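Local coordinates for protein tryparedoxin II (Crithidia fasciculata, PDB 1I5G) that probably acts as a thioredoxin-like dithiol carrier that passes electrons from trypanothione to partner proteins, and binds glutathionylspermidine, at residues L3-F7 with T30-Y34; I123-A127 with F140-N144. The protein carries 1 engineered substitution. One frame throughout, in Å; residues are numbered along the deposited sequence.

Contact 1 of 2, residues L3-F7 with T30-Y34; sequences LKKFF and TVFFY
L3, F6 and F7, from the N-terminal segment ahead of the first strand, pack onto V31 and F33 of the central strand 30-36 and so cover part of one face of the sheet. The contact is wholly apolar. F33 is the residue on which it converges, and it gives up more surface to the contact than any other residue. F7 meets it through the far end of its ring, CZ lying 3.6 Å from F33 CE2. The two phenylalanines reach toward each other from opposite directions, yet their planes are inclined by only 32° and the centroids stand 5.9 Å apart. F7 CG lies beside its own backbone N (chi1 -64°), a rotation that carries the ring inward although its CB does not point straight at the strand. L3 reaches the rim of the F33 ring near its plane, CD2 standing 4.4 Å from CZ, while its other methyl, CD1, lies 3.9 Å from V31 CG2. In this thioredoxin-like fold helix 94-103 covers the same face, its L100 touching both F6 and F33, and F104 just after the helix meets the rings of both. F6 itself touches the strand only lightly, through CB. A type I turn from L3 to F6, closed by the bond from F6 N to L3 O at 2.8 Å, turns L3 and F6 to the sheet, and F7 follows directly after. The same turn sends K4 and K5 outward, and the aliphatic CG of K5 lies over the centre of one face of the F6 ring.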
loop_
_atom_site.group_PDB
_atom_site.type_symbol
_atom_site.label_atom_id
_atom_site.label_comp_id
_atom_site.label_asym_id
_atom_site.label_seq_id
_atom_site.Cartn_x
_atom_site.Cartn_y
_atom_site.Cartn_z
ATOM N N LEU A 3 -4.589 3.439 12.668
ATOM C CA LEU A 3 -4.344 4.043 11.361
ATOM C C LEU A 3 -5.135 5.294 11.059
ATOM O O LEU A 3 -4.888 5.938 10.045
ATOM C CB LEU A 3 -4.629 3.083 10.209
ATOM C CG LEU A 3 -3.748 1.842 10.199
ATOM C CD1 LEU A 3 -4.334 0.917 9.171
ATOM C CD2 LEU A 3 -2.311 2.180 9.920
ATOM N N LYS A 4 -6.075 5.621 11.937
ATOM C CA LYS A 4 -6.958 6.754 11.727
ATOM C C LYS A 4 -6.243 8.070 11.589
ATOM O O LYS A 4 -6.914 8.945 11.056
ATOM C CB LYS A 4 -8.038 6.885 12.800
ATOM C CG LYS A 4 -9.404 6.524 12.235
ATOM C CD LYS A 4 -9.972 7.684 11.438
ATOM C CE LYS A 4 -11.486 7.657 11.206
ATOM N NZ LYS A 4 -11.890 8.682 10.190
ATOM N N LYS A 5 -4.996 8.266 12.022
ATOM C CA LYS A 5 -4.155 9.459 11.868
ATOM C C LYS A 5 -3.556 9.519 10.451
ATOM O O LYS A 5 -2.981 10.556 10.138
ATOM C CB LYS A 5 -3.006 9.542 12.906
ATOM C CG LYS A 5 -1.908 8.456 12.847
ATOM C CD LYS A 5 -0.774 8.620 13.863
ATOM C CE LYS A 5 0.349 7.564 13.859
ATOM N NZ LYS A 5 1.503 7.960 14.729
ATOM N N PHE A 6 -3.679 8.436 9.684
ATOM C CA PHE A 6 -3.207 8.316 8.298
ATOM C C PHE A 6 -4.331 8.423 7.244
ATOM O O PHE A 6 -4.048 8.436 6.037
ATOM C CB PHE A 6 -2.422 7.009 8.123
ATOM C CG PHE A 6 -1.171 6.906 8.945
ATOM C CD1 PHE A 6 -0.230 7.914 8.969
ATOM C CD2 PHE A 6 -0.931 5.788 9.723
ATOM C CE1 PHE A 6 0.937 7.844 9.726
ATOM C CE2 PHE A 6 0.228 5.699 10.488
ATOM C CZ PHE A 6 1.158 6.717 10.494
ATOM N N PHE A 7 -5.606 8.496 7.626
ATOM C CA PHE A 7 -6.737 8.668 6.737
ATOM C C PHE A 7 -7.555 9.937 7.075
ATOM O O PHE A 7 -8.738 9.748 7.338
ATOM C CB PHE A 7 -7.517 7.385 6.715
ATOM C CG PHE A 7 -6.715 6.260 6.130
ATOM C CD1 PHE A 7 -6.706 6.073 4.771
ATOM C CD2 PHE A 7 -5.964 5.392 6.918
ATOM C CE1 PHE A 7 -5.978 5.058 4.202
ATOM C CE2 PHE A 7 -5.239 4.379 6.368
ATOM C CZ PHE A 7 -5.242 4.196 5.013
ATOM N N THR A 30 -0.400 -5.944 9.717
ATOM C CA THR A 30 0.568 -4.977 9.182
ATOM C C THR A 30 -0.012 -4.452 7.875
ATOM O O THR A 30 -0.522 -5.261 7.080
ATOM C CB THR A 30 1.905 -5.663 8.890
ATOM O OG1 THR A 30 2.417 -6.230 10.103
ATOM C CG2 THR A 30 2.912 -4.632 8.420
ATOM N N VAL A 31 0.023 -3.153 7.625
ATOM C CA VAL A 31 -0.542 -2.539 6.430
ATOM C C VAL A 31 0.621 -1.888 5.684
ATOM O O VAL A 31 1.332 -1.042 6.241
ATOM C CB VAL A 31 -1.638 -1.520 6.764
ATOM C CG1 VAL A 31 -2.121 -0.889 5.453
ATOM C CG2 VAL A 31 -2.788 -2.203 7.514
ATOM N N PHE A 32 0.775 -2.308 4.438
ATOM C CA PHE A 32 1.815 -1.748 3.568
ATOM C C PHE A 32 1.237 -0.730 2.615
ATOM O O PHE A 32 0.395 -1.044 1.773
ATOM C CB PHE A 32 2.541 -2.846 2.767
ATOM C CG PHE A 32 3.376 -3.738 3.623
ATOM C CD1 PHE A 32 2.814 -4.866 4.189
ATOM C CD2 PHE A 32 4.717 -3.466 3.919
ATOM C CE1 PHE A 32 3.552 -5.713 4.995
ATOM C CE2 PHE A 32 5.479 -4.274 4.714
ATOM C CZ PHE A 32 4.898 -5.406 5.264
ATOM N N PHE A 33 1.733 0.491 2.720
ATOM C CA PHE A 33 1.341 1.605 1.881
ATOM C C PHE A 33 2.272 1.569 0.692
ATOM O O PHE A 33 3.488 1.715 0.795
ATOM C CB PHE A 33 1.475 2.888 2.669
ATOM C CG PHE A 33 0.462 3.065 3.757
ATOM C CD1 PHE A 33 0.682 2.504 4.996
ATOM C CD2 PHE A 33 -0.697 3.785 3.540
ATOM C CE1 PHE A 33 -0.251 2.670 5.990
ATOM C CE2 PHE A 33 -1.646 3.953 4.553
ATOM C CZ PHE A 33 -1.394 3.382 5.777
ATOM N N TYR A 34 1.702 1.349 -0.485
ATOM C CA TYR A 34 2.452 1.139 -1.713
ATOM C C TYR A 34 2.307 2.356 -2.608
ATOM O O TYR A 34 1.280 2.617 -3.231
ATOM C CB TYR A 34 1.921 -0.111 -2.465
ATOM C CG TYR A 34 2.578 -0.398 -3.807
ATOM C CD1 TYR A 34 3.917 -0.124 -3.984
ATOM C CD2 TYR A 34 1.882 -0.922 -4.894
ATOM C CE1 TYR A 34 4.543 -0.361 -5.154
ATOM C CE2 TYR A 34 2.516 -1.156 -6.075
ATOM C CZ TYR A 34 3.860 -0.879 -6.224
ATOM O OH TYR A 34 4.538 -1.078 -7.422
#

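Contact 2 of 2, residues I123-A127 with F140-N144; sequences ITTQA and FPWPN
T124, Q126 and A127 grip W142 where the C-terminal tail folds back over the edge strand 122-124 of the thioredoxin-like sheet, at a classic beta bulge in which I123 and T124 both face G114. The inner half is close-packed. A127 CB lies 3.8 Å from W142 CZ3, and the indole continues onto M130 and V131 of helix 127-133, its NE1 bonded to D134. T124 OG1 stands anti to its backbone nitrogen (chi1 -175°), which turns the hydroxyl to the tail, where it donates to W142 O at 2.9 Å; it also accepts a weak bond from the backbone N of Q126, the N-cap residue of helix 127-133. I123 CG2 rests more loosely against the rings of P141, which follows a cis peptide bond, and P143. The outer side is polar and wetter. Here Q126 NE2 donates to W142 O, also at 2.9 Å, from the face of the carbonyl plane opposite to T124 OG1, and shares a water with P143 O. Replacing Q126 by an alanine would probably cost W142 O one of its two donors from this segment and leave the water held by P143 O without its second partner. N144 N bonds to I123 O almost along the C=O axis, and a second water donates to both I123 O and the carboxylate oxygen O of N144. Beyond it the N144 side chain crosses that of T125 at about a right angle, and its amide is held at both ends: T125 N donates to OD1 from 53° above the carbonyl plane, while ND2 gives a hydrogen to T125 OG1 at 2.9 Å.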
loop_
_atom_site.group_PDB
_atom_site.type_symbol
_atom_site.label_atom_id
_atom_site.label_comp_id
_atom_site.label_asym_id
_atom_site.label_seq_id
_atom_site.Cartn_x
_atom_site.Cartn_y
_atom_site.Cartn_z
ATOM N N ILE A 123 6.830 0.268 10.879
ATOM C CA ILE A 123 7.659 -0.890 11.165
ATOM C C ILE A 123 8.815 -0.992 10.172
ATOM O O ILE A 123 9.949 -1.297 10.531
ATOM C CB ILE A 123 6.786 -2.149 11.018
ATOM C CG1 ILE A 123 5.666 -2.190 12.072
ATOM C CG2 ILE A 123 7.643 -3.417 11.105
ATOM C CD1 ILE A 123 6.146 -1.952 13.460
ATOM N N THR A 124 8.549 -0.732 8.903
ATOM C CA THR A 124 9.551 -0.905 7.846
ATOM C C THR A 124 9.400 0.101 6.767
ATOM O O THR A 124 8.296 0.384 6.316
ATOM C CB THR A 124 9.536 -2.357 7.333
ATOM O OG1 THR A 124 10.591 -2.573 6.387
ATOM C CG2 THR A 124 8.227 -2.689 6.653
ATOM N N THR A 125 10.504 0.654 6.282
ATOM C CA THR A 125 10.472 1.499 5.094
ATOM C C THR A 125 11.183 0.855 3.912
ATOM O O THR A 125 11.249 1.464 2.839
ATOM C CB THR A 125 11.203 2.825 5.290
ATOM O OG1 THR A 125 12.589 2.565 5.554
ATOM C CG2 THR A 125 10.648 3.639 6.433
ATOM N N GLN A 126 11.676 -0.360 4.118
ATOM C CA GLN A 126 12.475 -1.075 3.118
ATOM C C GLN A 126 11.768 -2.236 2.448
ATOM O O GLN A 126 12.412 -3.124 1.885
ATOM C CB GLN A 126 13.732 -1.643 3.811
ATOM C CG GLN A 126 13.548 -2.663 4.960
ATOM C CD GLN A 126 14.801 -3.130 5.701
ATOM O OE1 GLN A 126 15.871 -3.218 5.128
ATOM N NE2 GLN A 126 14.650 -3.424 6.999
ATOM N N ALA A 127 10.436 -2.282 2.469
ATOM C CA ALA A 127 9.734 -3.421 1.975
ATOM C C ALA A 127 9.840 -3.555 0.467
ATOM O O ALA A 127 9.725 -4.662 -0.043
ATOM C CB ALA A 127 8.286 -3.379 2.463
ATOM N N PHE A 140 10.270 -11.477 7.092
ATOM C CA PHE A 140 9.127 -10.538 7.165
ATOM C C PHE A 140 8.796 -10.265 8.632
ATOM O O PHE A 140 8.844 -11.217 9.449
ATOM C CB PHE A 140 7.902 -11.237 6.570
ATOM C CG PHE A 140 6.639 -10.419 6.660
ATOM C CD1 PHE A 140 5.822 -10.459 7.788
ATOM C CD2 PHE A 140 6.274 -9.600 5.609
ATOM C CE1 PHE A 140 4.669 -9.684 7.817
ATOM C CE2 PHE A 140 5.125 -8.834 5.656
ATOM C CZ PHE A 140 4.339 -8.880 6.752
ATOM N N PRO A 141 8.456 -9.035 9.031
ATOM C CA PRO A 141 8.258 -7.824 8.211
ATOM C C PRO A 141 9.459 -6.890 8.062
ATOM O O PRO A 141 9.300 -5.708 7.790
ATOM C CB PRO A 141 7.203 -7.065 9.012
ATOM C CG PRO A 141 7.244 -7.643 10.344
ATOM C CD PRO A 141 8.229 -8.768 10.466
ATOM N N TRP A 142 10.653 -7.420 8.223
ATOM C CA TRP A 142 11.863 -6.664 7.961
ATOM C C TRP A 142 11.931 -5.361 8.750
ATOM O O TRP A 142 12.135 -4.286 8.192
ATOM C CB TRP A 142 12.010 -6.421 6.468
ATOM C CG TRP A 142 11.649 -7.543 5.580
ATOM C CD1 TRP A 142 12.313 -8.742 5.404
ATOM C CD2 TRP A 142 10.504 -7.603 4.730
ATOM N NE1 TRP A 142 11.633 -9.504 4.486
ATOM C CE2 TRP A 142 10.530 -8.825 4.044
ATOM C CE3 TRP A 142 9.471 -6.708 4.457
ATOM C CZ2 TRP A 142 9.558 -9.180 3.107
ATOM C CZ3 TRP A 142 8.527 -7.045 3.547
ATOM C CH2 TRP A 142 8.557 -8.262 2.884
ATOM N N PRO A 143 11.782 -5.435 10.062
ATOM C CA PRO A 143 11.726 -4.177 10.806
ATOM C C PRO A 143 13.018 -3.387 10.633
ATOM O O PRO A 143 14.131 -3.918 10.723
ATOM C CB PRO A 143 11.592 -4.626 12.252
ATOM C CG PRO A 143 12.141 -6.025 12.262
ATOM C CD PRO A 143 11.693 -6.625 10.925
ATOM N N ASN A 144 12.868 -2.095 10.390
ATOM C CA ASN A 144 13.976 -1.135 10.426
ATOM C C ASN A 144 14.246 -1.015 11.930
ATOM O O ASN A 144 13.574 -1.323 12.924
ATOM C CB ASN A 144 13.547 0.259 9.941
ATOM C CG ASN A 144 13.387 0.421 8.428
ATOM O OD1 ASN A 144 12.821 -0.385 7.677
ATOM N ND2 ASN A 144 13.890 1.571 7.964
ATOM O OXT ASN A 144 15.336 -0.501 12.188
HETATM O O HOH W 1 10.744 -1.327 13.228
HETATM O O HOH W 2 16.707 -4.200 9.100
#

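Overall arrangement
From the N terminus, contact 1 comes first: the segment 3-7 precedes strand 12-15, and the chain passes through two outer strands before strand 30-36 enters the middle of the sheet and closes that loop. Contact 2 opens only much later, at strand 122-124 on the opposite edge of the sheet, and closes a short loop holding helix 127-133 when the C-terminal tail returns. The contacts therefore run in series, neither nested nor crossing. They meet through strand 30-36, whose F33 turns toward the N-terminal segment while F32 touches T124, A127, F140 and W142. Both chain ends are thus tied to the sheet, one on each face of its central strand.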